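Local structure of nicotinate-nucleotide diphosphorylase (Carboxylating) (Streptococcus pyogenes GA06023, 5HUO) at residues Y149-T163 against I279-G293. The protein catalyses the conversion of quinolinate and phosphoribosyl pyrophosphate to nicotinate mononucleotide, carbon dioxide and diphosphate, a step of NAD biosynthesis. Numbering follows the deposited sequence.
Sequences YVEALGDDRIKVFDT and ISRFRGLAIDYVSSG. With SO4 (sulfate ion), chain I.
With chi1 at -87°, the F161 ring swings back beside its own backbone N, while chi1 of 66° on Y289 sets that ring between backbone N and carbonyl carbon; both residues point to the same face of the sheet, and these torsions turn the rings toward each other. They meet obliquely, planes 32° apart, with Y289 CD2 over one face of F161, toward its rim. The Y289 ring also meets F220 of a neighbouring subunit, so this face lies at a subunit interface. The strands run parallel: V290 N donates to K159 O (2.9 Å) and F161 N to V290 O, then S292 N to F161 O. Just before the strand, I158 lays CG2 against Y289 CA and the V290 side chain, and CD1 against I287 CG1. I279 fits against the helix end, CG2 on A152 CB (3.6 Å) and CG1 on L153 CB. R283 closes that end: NE bonds to L153 O (2.9 Å) from above the carbonyl plane. D155 OD2 takes G284 N on its anti side; OD1 receives R157 NE and N in a salt bridge and Asx turn. Close to G293, H297 and K165 bind a sulfate, probably from the crystallisation liquor, consistent with a phosphate site at the C-terminal edge of the quinolinate phosphoribosyltransferase alpha/beta barrel.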
ATOM      1  N   TYR A 149       6.161 -10.848 -36.552  1.00 93.03           N
ATOM      2  CA  TYR A 149       5.518 -12.148 -36.619  1.00 93.74           C
ATOM      3  C   TYR A 149       4.336 -12.116 -37.571  1.00 94.55           C
ATOM      4  O   TYR A 149       4.123 -13.027 -38.356  1.00 95.71           O
ATOM      5  CB  TYR A 149       5.032 -12.583 -35.236  1.00 93.02           C
ATOM      6  CG  TYR A 149       6.064 -13.361 -34.391  1.00 92.84           C
ATOM      7  CD1 TYR A 149       7.352 -12.921 -34.266  1.00 92.52           C
ATOM      8  CD2 TYR A 149       5.712 -14.529 -33.708  1.00 93.09           C
ATOM      9  CE1 TYR A 149       8.245 -13.603 -33.478  1.00 92.48           C
ATOM     10  CE2 TYR A 149       6.615 -15.208 -32.935  1.00 93.06           C
ATOM     11  CZ  TYR A 149       7.875 -14.748 -32.834  1.00 92.76           C
ATOM     12  OH  TYR A 149       8.801 -15.418 -32.064  1.00 92.85           O
ATOM     13  N   VAL A 150       3.554 -11.054 -37.473  1.00 94.06           N
ATOM     14  CA  VAL A 150       2.383 -10.923 -38.346  1.00 94.91           C
ATOM     15  C   VAL A 150       2.810 -10.972 -39.815  1.00 96.16           C
ATOM     16  O   VAL A 150       2.208 -11.660 -40.610  1.00 97.37           O
ATOM     17  CB  VAL A 150       1.583  -9.628 -38.058  1.00 94.29           C
ATOM     18  CG1 VAL A 150       0.614  -9.310 -39.184  1.00 95.37           C
ATOM     19  CG2 VAL A 150       0.817  -9.782 -36.768  1.00 93.53           C
ATOM     20  N   GLU A 151       3.826 -10.190 -40.167  1.00 97.92           N
ATOM     21  CA  GLU A 151       4.325 -10.173 -41.513  1.00102.69           C
ATOM     22  C   GLU A 151       4.882 -11.526 -41.962  1.00103.58           C
ATOM     23  O   GLU A 151       4.564 -11.997 -43.019  1.00105.17           O
ATOM     24  CB  GLU A 151       5.399  -9.142 -41.685  1.00106.44           C
ATOM     25  CG  GLU A 151       5.929  -9.168 -43.107  1.00113.61           C
ATOM     26  CD  GLU A 151       6.406  -7.839 -43.590  1.00120.50           C
ATOM     27  OE1 GLU A 151       6.912  -7.027 -42.755  1.00123.87           O
ATOM     28  OE2 GLU A 151       6.297  -7.652 -44.839  1.00130.14           O
ATOM     29  N   ALA A 152       5.725 -12.114 -41.155  1.00103.38           N
ATOM     30  CA  ALA A 152       6.257 -13.443 -41.426  1.00106.72           C
ATOM     31  C   ALA A 152       5.178 -14.495 -41.718  1.00110.38           C
ATOM     32  O   ALA A 152       5.333 -15.381 -42.555  1.00116.32           O
ATOM     33  CB  ALA A 152       7.108 -13.904 -40.269  1.00105.11           C
ATOM     34  N   LEU A 153       4.062 -14.363 -41.044  1.00111.46           N
ATOM     35  CA  LEU A 153       2.915 -15.260 -41.249  1.00112.39           C
ATOM     36  C   LEU A 153       2.276 -14.980 -42.599  1.00115.08           C
ATOM     37  O   LEU A 153       1.841 -15.880 -43.277  1.00117.61           O
ATOM     38  CB  LEU A 153       1.872 -15.067 -40.122  1.00110.24           C
ATOM     39  CG  LEU A 153       0.559 -15.825 -40.218  1.00109.87           C
ATOM     40  CD1 LEU A 153       0.785 -17.310 -40.322  1.00111.17           C
ATOM     41  CD2 LEU A 153      -0.292 -15.491 -39.009  1.00107.64           C
ATOM     42  N   GLY A 154       2.169 -13.704 -42.943  1.00115.59           N
ATOM     43  CA  GLY A 154       1.535 -13.267 -44.193  1.00117.85           C
ATOM     44  C   GLY A 154       0.178 -13.893 -44.465  1.00119.87           C
ATOM     45  O   GLY A 154      -0.077 -14.392 -45.537  1.00124.15           O
ATOM     46  N   ASP A 155      -0.690 -13.893 -43.461  1.00119.34           N
ATOM     47  CA  ASP A 155      -2.097 -14.274 -43.649  1.00118.85           C
ATOM     48  C   ASP A 155      -3.021 -13.503 -42.685  1.00118.41           C
ATOM     49  O   ASP A 155      -3.126 -13.836 -41.533  1.00115.01           O
ATOM     50  CB  ASP A 155      -2.265 -15.781 -43.541  1.00119.26           C
ATOM     51  CG  ASP A 155      -3.654 -16.249 -43.990  1.00120.61           C
ATOM     52  OD1 ASP A 155      -4.542 -15.409 -44.228  1.00118.81           O
ATOM     53  OD2 ASP A 155      -3.897 -17.471 -44.079  1.00123.06           O
ATOM     54  N   ASP A 156      -3.648 -12.446 -43.193  1.00122.73           N
ATOM     55  CA  ASP A 156      -4.701 -11.651 -42.509  1.00124.44           C
ATOM     56  C   ASP A 156      -5.760 -12.479 -41.845  1.00124.01           C
ATOM     57  O   ASP A 156      -6.309 -12.080 -40.843  1.00124.53           O
ATOM     58  CB  ASP A 156      -5.487 -10.790 -43.532  1.00132.59           C
ATOM     59  CG  ASP A 156      -4.678  -9.660 -44.106  1.00140.06           C
ATOM     60  OD1 ASP A 156      -3.513  -9.460 -43.688  1.00152.27           O
ATOM     61  OD2 ASP A 156      -5.209  -8.968 -44.992  1.00148.90           O
ATOM     62  N   ARG A 157      -6.126 -13.578 -42.485  1.00124.61           N
ATOM     63  CA  ARG A 157      -7.202 -14.434 -42.000  1.00123.73           C
ATOM     64  C   ARG A 157      -6.831 -15.149 -40.726  1.00117.86           C
ATOM     65  O   ARG A 157      -7.681 -15.616 -40.029  1.00117.18           O
ATOM     66  CB  ARG A 157      -7.588 -15.474 -43.038  1.00132.38           C
ATOM     67  CG  ARG A 157      -8.257 -14.918 -44.291  1.00139.52           C
ATOM     68  CD  ARG A 157      -8.211 -15.944 -45.423  1.00145.90           C
ATOM     69  NE  ARG A 157      -6.835 -16.303 -45.793  1.00149.46           N
ATOM     70  CZ  ARG A 157      -6.492 -17.113 -46.789  1.00150.73           C
ATOM     71  NH1 ARG A 157      -7.431 -17.709 -47.516  1.00154.72           N
ATOM     72  NH2 ARG A 157      -5.207 -17.336 -47.042  1.00147.84           N
ATOM     73  N   ILE A 158      -5.546 -15.228 -40.434  1.00113.38           N
ATOM     74  CA  ILE A 158      -5.026 -15.831 -39.184  1.00108.65           C
ATOM     75  C   ILE A 158      -4.407 -14.776 -38.274  1.00103.84           C
ATOM     76  O   ILE A 158      -3.493 -14.058 -38.648  1.00103.80           O
ATOM     77  CB  ILE A 158      -3.959 -16.893 -39.442  1.00109.08           C
ATOM     78  CG1 ILE A 158      -4.515 -17.971 -40.387  1.00112.04           C
ATOM     79  CG2 ILE A 158      -3.488 -17.483 -38.121  1.00107.44           C
ATOM     80  CD1 ILE A 158      -3.511 -19.004 -40.844  1.00112.67           C
ATOM     81  N   LYS A 159      -4.935 -14.705 -37.072  1.00100.36           N
ATOM     82  CA  LYS A 159      -4.525 -13.727 -36.082  1.00 96.74           C
ATOM     83  C   LYS A 159      -3.388 -14.240 -35.231  1.00 95.91           C
ATOM     84  O   LYS A 159      -3.242 -15.447 -34.994  1.00 96.38           O
ATOM     85  CB  LYS A 159      -5.702 -13.337 -35.194  1.00 96.45           C
ATOM     86  CG  LYS A 159      -6.727 -12.519 -35.910  1.00 97.10           C
ATOM     87  CD  LYS A 159      -8.005 -12.366 -35.094  1.00 97.87           C
ATOM     88  CE  LYS A 159      -8.950 -11.358 -35.737  1.00 98.91           C
ATOM     89  NZ  LYS A 159      -9.467 -11.802 -37.064  1.00100.32           N
ATOM     90  N   VAL A 160      -2.627 -13.295 -34.727  1.00 94.77           N
ATOM     91  CA  VAL A 160      -1.515 -13.611 -33.845  1.00 93.98           C
ATOM     92  C   VAL A 160      -1.813 -13.198 -32.395  1.00 93.06           C
ATOM     93  O   VAL A 160      -2.007 -12.035 -32.106  1.00 92.44           O
ATOM     94  CB  VAL A 160      -0.235 -12.941 -34.306  1.00 93.54           C
ATOM     95  CG1 VAL A 160       0.879 -13.197 -33.288  1.00 92.78           C
ATOM     96  CG2 VAL A 160       0.158 -13.439 -35.663  1.00 94.60           C
ATOM     97  N   PHE A 161      -1.834 -14.184 -31.498  1.00 93.12           N
ATOM     98  CA  PHE A 161      -2.247 -13.998 -30.080  1.00 92.55           C
ATOM     99  C   PHE A 161      -1.085 -14.175 -29.130  1.00 91.94           C
ATOM    100  O   PHE A 161      -0.113 -14.870 -29.419  1.00 92.13           O
ATOM    101  CB  PHE A 161      -3.295 -14.990 -29.678  1.00 93.29           C
ATOM    102  CG  PHE A 161      -4.690 -14.553 -29.975  1.00 93.74           C
ATOM    103  CD1 PHE A 161      -5.108 -14.381 -31.261  1.00 94.39           C
ATOM    104  CD2 PHE A 161      -5.605 -14.371 -28.964  1.00 93.69           C
ATOM    105  CE1 PHE A 161      -6.414 -14.008 -31.552  1.00 94.98           C
ATOM    106  CE2 PHE A 161      -6.919 -14.011 -29.238  1.00 94.26           C
ATOM    107  CZ  PHE A 161      -7.330 -13.818 -30.540  1.00 94.90           C
ATOM    108  N   ASP A 162      -1.169 -13.477 -28.020  1.00 91.29           N
ATOM    109  CA  ASP A 162      -0.185 -13.594 -26.964  1.00 90.84           C
ATOM    110  C   ASP A 162      -0.615 -14.631 -25.939  1.00 91.28           C
ATOM    111  O   ASP A 162      -1.533 -15.412 -26.164  1.00 91.97           O
ATOM    112  CB  ASP A 162       0.072 -12.238 -26.321  1.00 90.08           C
ATOM    113  CG  ASP A 162      -1.169 -11.588 -25.799  1.00 90.09           C
ATOM    114  OD1 ASP A 162      -2.129 -12.282 -25.425  1.00 90.62           O
ATOM    115  OD2 ASP A 162      -1.205 -10.336 -25.785  1.00 89.68           O
ATOM    116  N   THR A 163       0.043 -14.631 -24.795  1.00 91.00           N
ATOM    117  CA  THR A 163      -0.130 -15.685 -23.759  1.00 91.52           C
ATOM    118  C   THR A 163      -0.010 -15.080 -22.351  1.00 91.23           C
ATOM    119  O   THR A 163       0.038 -13.858 -22.187  1.00 90.67           O
ATOM    120  CB  THR A 163       0.979 -16.763 -23.898  1.00 91.90           C
ATOM    121  OG1 THR A 163       2.267 -16.171 -23.670  1.00 91.36           O
ATOM    122  CG2 THR A 163       0.971 -17.389 -25.259  1.00 92.38           C
ATOM    123  N   ILE A 279       6.649 -19.638 -37.992  1.00129.36           N
ATOM    124  CA  ILE A 279       5.277 -19.105 -38.107  1.00123.66           C
ATOM    125  C   ILE A 279       4.680 -19.192 -39.541  1.00124.18           C
ATOM    126  O   ILE A 279       3.490 -19.304 -39.701  1.00121.22           O
ATOM    127  CB  ILE A 279       5.151 -17.681 -37.534  1.00118.76           C
ATOM    128  CG1 ILE A 279       3.685 -17.299 -37.420  1.00116.36           C
ATOM    129  CG2 ILE A 279       5.856 -16.679 -38.416  1.00120.22           C
ATOM    130  CD1 ILE A 279       3.423 -16.211 -36.428  1.00112.94           C
ATOM    131  N   SER A 280       5.516 -19.120 -40.570  1.00127.76           N
ATOM    132  CA  SER A 280       5.041 -19.092 -41.986  1.00128.43           C
ATOM    133  C   SER A 280       4.370 -20.399 -42.429  1.00129.74           C
ATOM    134  O   SER A 280       3.541 -20.408 -43.324  1.00128.35           O
ATOM    135  CB  SER A 280       6.189 -18.773 -42.904  1.00130.72           C
ATOM    136  OG  SER A 280       7.210 -19.726 -42.703  1.00136.57           O
ATOM    137  N   ARG A 281       4.665 -21.481 -41.724  1.00132.94           N
ATOM    138  CA  ARG A 281       4.064 -22.806 -42.011  1.00136.73           C
ATOM    139  C   ARG A 281       2.542 -22.810 -41.910  1.00133.99           C
ATOM    140  O   ARG A 281       1.879 -23.649 -42.500  1.00141.65           O
ATOM    141  CB  ARG A 281       4.645 -23.928 -41.116  1.00140.82           C
ATOM    142  CG  ARG A 281       4.085 -24.015 -39.716  1.00143.57           C
ATOM    143  CD  ARG A 281       4.521 -25.253 -38.928  1.00149.95           C
ATOM    144  NE  ARG A 281       4.775 -24.866 -37.513  1.00155.48           N
ATOM    145  CZ  ARG A 281       4.713 -25.597 -36.386  1.00160.55           C
ATOM    146  NH1 ARG A 281       4.986 -24.981 -35.215  1.00156.37           N
ATOM    147  NH2 ARG A 281       4.378 -26.893 -36.373  1.00165.74           N
ATOM    148  N   PHE A 282       1.984 -21.902 -41.127  1.00127.27           N
ATOM    149  CA  PHE A 282       0.540 -21.837 -40.929  1.00122.97           C
ATOM    150  C   PHE A 282      -0.140 -21.063 -42.038  1.00122.80           C
ATOM    151  O   PHE A 282      -1.360 -21.031 -42.106  1.00120.81           O
ATOM    152  CB  PHE A 282       0.184 -21.250 -39.562  1.00118.61           C
ATOM    153  CG  PHE A 282       0.810 -21.979 -38.434  1.00117.60           C
ATOM    154  CD1 PHE A 282       0.219 -23.105 -37.913  1.00120.02           C
ATOM    155  CD2 PHE A 282       1.995 -21.547 -37.900  1.00117.40           C
ATOM    156  CE1 PHE A 282       0.805 -23.800 -36.856  1.00121.54           C
ATOM    157  CE2 PHE A 282       2.593 -22.214 -36.849  1.00119.60           C
ATOM    158  CZ  PHE A 282       2.004 -23.346 -36.324  1.00121.02           C
ATOM    159  N   ARG A 283       0.635 -20.434 -42.911  1.00124.23           N
ATOM    160  CA  ARG A 283       0.037 -19.611 -43.977  1.00126.98           C
ATOM    161  C   ARG A 283      -1.025 -20.369 -44.770  1.00131.02           C
ATOM    162  O   ARG A 283      -0.838 -21.516 -45.171  1.00136.01           O
ATOM    163  CB  ARG A 283       1.078 -19.085 -44.928  1.00129.47           C
ATOM    164  CG  ARG A 283       0.521 -18.012 -45.839  1.00131.49           C
ATOM    165  CD  ARG A 283       1.619 -17.476 -46.733  1.00134.88           C
ATOM    166  NE  ARG A 283       2.598 -16.676 -46.000  1.00134.27           N
ATOM    167  CZ  ARG A 283       3.907 -16.643 -46.238  1.00134.47           C
ATOM    168  NH1 ARG A 283       4.447 -17.373 -47.182  1.00138.90           N
ATOM    169  NH2 ARG A 283       4.679 -15.862 -45.513  1.00132.67           N
ATOM    170  N   GLY A 284      -2.173 -19.735 -44.925  1.00132.06           N
ATOM    171  CA  GLY A 284      -3.270 -20.304 -45.710  1.00134.21           C
ATOM    172  C   GLY A 284      -4.154 -21.383 -45.091  1.00135.02           C
ATOM    173  O   GLY A 284      -5.113 -21.794 -45.729  1.00137.47           O
ATOM    174  N   LEU A 285      -3.868 -21.839 -43.873  1.00133.11           N
ATOM    175  CA  LEU A 285      -4.775 -22.797 -43.192  1.00133.08           C
ATOM    176  C   LEU A 285      -6.048 -22.123 -42.700  1.00130.46           C
ATOM    177  O   LEU A 285      -6.096 -20.936 -42.487  1.00124.06           O
ATOM    178  CB  LEU A 285      -4.128 -23.519 -42.017  1.00132.13           C
ATOM    179  CG  LEU A 285      -2.746 -24.078 -42.325  1.00136.22           C
ATOM    180  CD1 LEU A 285      -2.141 -24.821 -41.146  1.00134.23           C
ATOM    181  CD2 LEU A 285      -2.796 -24.976 -43.566  1.00141.06           C
ATOM    182  N   ALA A 286      -7.081 -22.922 -42.545  1.00134.57           N
ATOM    183  CA  ALA A 286      -8.370 -22.438 -42.078  1.00134.87           C
ATOM    184  C   ALA A 286      -8.414 -22.656 -40.564  1.00132.40           C
ATOM    185  O   ALA A 286      -9.235 -23.389 -40.024  1.00136.38           O
ATOM    186  CB  ALA A 286      -9.524 -23.154 -42.772  1.00138.63           C
ATOM    187  N   ILE A 287      -7.491 -22.000 -39.891  1.00126.77           N
ATOM    188  CA  ILE A 287      -7.514 -21.901 -38.440  1.00118.82           C
ATOM    189  C   ILE A 287      -7.782 -20.469 -38.156  1.00112.23           C
ATOM    190  O   ILE A 287      -7.550 -19.607 -38.999  1.00110.74           O
ATOM    191  CB  ILE A 287      -6.199 -22.342 -37.784  1.00118.20           C
ATOM    192  CG1 ILE A 287      -5.040 -21.436 -38.193  1.00116.56           C
ATOM    193  CG2 ILE A 287      -5.887 -23.764 -38.182  1.00121.81           C
ATOM    194  CD1 ILE A 287      -3.770 -21.729 -37.430  1.00116.88           C
ATOM    195  N   ASP A 288      -8.232 -20.213 -36.947  1.00107.37           N
ATOM    196  CA  ASP A 288      -8.582 -18.843 -36.544  1.00103.32           C
ATOM    197  C   ASP A 288      -7.393 -18.017 -36.045  1.00 99.19           C
ATOM    198  O   ASP A 288      -7.283 -16.836 -36.367  1.00 95.60           O
ATOM    199  CB  ASP A 288      -9.683 -18.867 -35.520  1.00102.95           C
ATOM    200  CG  ASP A 288     -10.941 -19.551 -36.062  1.00105.31           C
ATOM    201  OD1 ASP A 288     -11.665 -18.896 -36.850  1.00103.97           O
ATOM    202  OD2 ASP A 288     -11.194 -20.715 -35.674  1.00106.05           O
ATOM    203  N   TYR A 289      -6.527 -18.635 -35.251  1.00 97.34           N
ATOM    204  CA  TYR A 289      -5.312 -17.939 -34.790  1.00 94.74           C
ATOM    205  C   TYR A 289      -4.160 -18.848 -34.326  1.00 95.70           C
ATOM    206  O   TYR A 289      -4.312 -20.055 -34.218  1.00 98.63           O
ATOM    207  CB  TYR A 289      -5.649 -16.977 -33.689  1.00 91.33           C
ATOM    208  CG  TYR A 289      -6.132 -17.586 -32.383  1.00 91.12           C
ATOM    209  CD1 TYR A 289      -7.445 -17.993 -32.227  1.00 91.32           C
ATOM    210  CD2 TYR A 289      -5.317 -17.626 -31.282  1.00 90.85           C
ATOM    211  CE1 TYR A 289      -7.909 -18.438 -31.002  1.00 90.61           C
ATOM    212  CE2 TYR A 289      -5.768 -18.080 -30.054  1.00 90.96           C
ATOM    213  CZ  TYR A 289      -7.074 -18.497 -29.915  1.00 90.03           C
ATOM    214  OH  TYR A 289      -7.520 -18.979 -28.691  1.00 88.77           O
ATOM    215  N   VAL A 290      -3.002 -18.231 -34.140  1.00 93.34           N
ATOM    216  CA  VAL A 290      -1.875 -18.850 -33.481  1.00 92.98           C
ATOM    217  C   VAL A 290      -1.433 -18.012 -32.304  1.00 91.41           C
ATOM    218  O   VAL A 290      -1.698 -16.797 -32.238  1.00 89.70           O
ATOM    219  CB  VAL A 290      -0.668 -18.975 -34.396  1.00 94.97           C
ATOM    220  CG1 VAL A 290      -1.035 -19.814 -35.594  1.00 97.64           C
ATOM    221  CG2 VAL A 290      -0.117 -17.622 -34.823  1.00 93.21           C
ATOM    222  N   SER A 291      -0.743 -18.645 -31.374  1.00 92.12           N
ATOM    223  CA  SER A 291      -0.243 -17.927 -30.154  1.00 90.98           C
ATOM    224  C   SER A 291       1.230 -18.183 -29.930  1.00 92.16           C
ATOM    225  O   SER A 291       1.728 -19.299 -30.177  1.00 94.30           O
ATOM    226  CB  SER A 291      -1.067 -18.289 -28.886  1.00 90.55           C
ATOM    227  OG  SER A 291      -0.875 -19.664 -28.515  1.00 92.42           O
ATOM    228  N   SER A 292       1.888 -17.182 -29.386  1.00 91.16           N
ATOM    229  CA  SER A 292       3.305 -17.250 -29.100  1.00 92.23           C
ATOM    230  C   SER A 292       3.676 -16.585 -27.749  1.00 91.45           C
ATOM    231  O   SER A 292       3.468 -15.412 -27.514  1.00 89.84           O
ATOM    232  CB  SER A 292       4.092 -16.579 -30.217  1.00 92.51           C
ATOM    233  OG  SER A 292       5.496 -16.718 -30.002  1.00 94.88           O
ATOM    234  N   GLY A 293       4.335 -17.346 -26.907  1.00 92.89           N
ATOM    235  CA  GLY A 293       4.935 -16.797 -25.675  1.00 92.73           C
ATOM    236  C   GLY A 293       6.120 -15.872 -25.888  1.00 92.65           C
ATOM    237  O   GLY A 293       6.379 -15.002 -25.074  1.00 91.95           O
TER
HETATM  238  S   SO4 I 303       5.985 -20.532 -26.325  1.00 71.10           S
HETATM  239  O1  SO4 I 303       6.565 -20.997 -27.591  1.00 77.34           O
HETATM  240  O2  SO4 I 303       4.782 -19.764 -26.639  1.00 79.46           O
HETATM  241  O3  SO4 I 303       5.486 -21.679 -25.588  1.00 71.58           O
HETATM  242  O4  SO4 I 303       6.940 -19.773 -25.485  1.00 62.32           O
HETATM  243  O   HOH W   1       3.006 -14.116 -25.187  1.00 36.69           O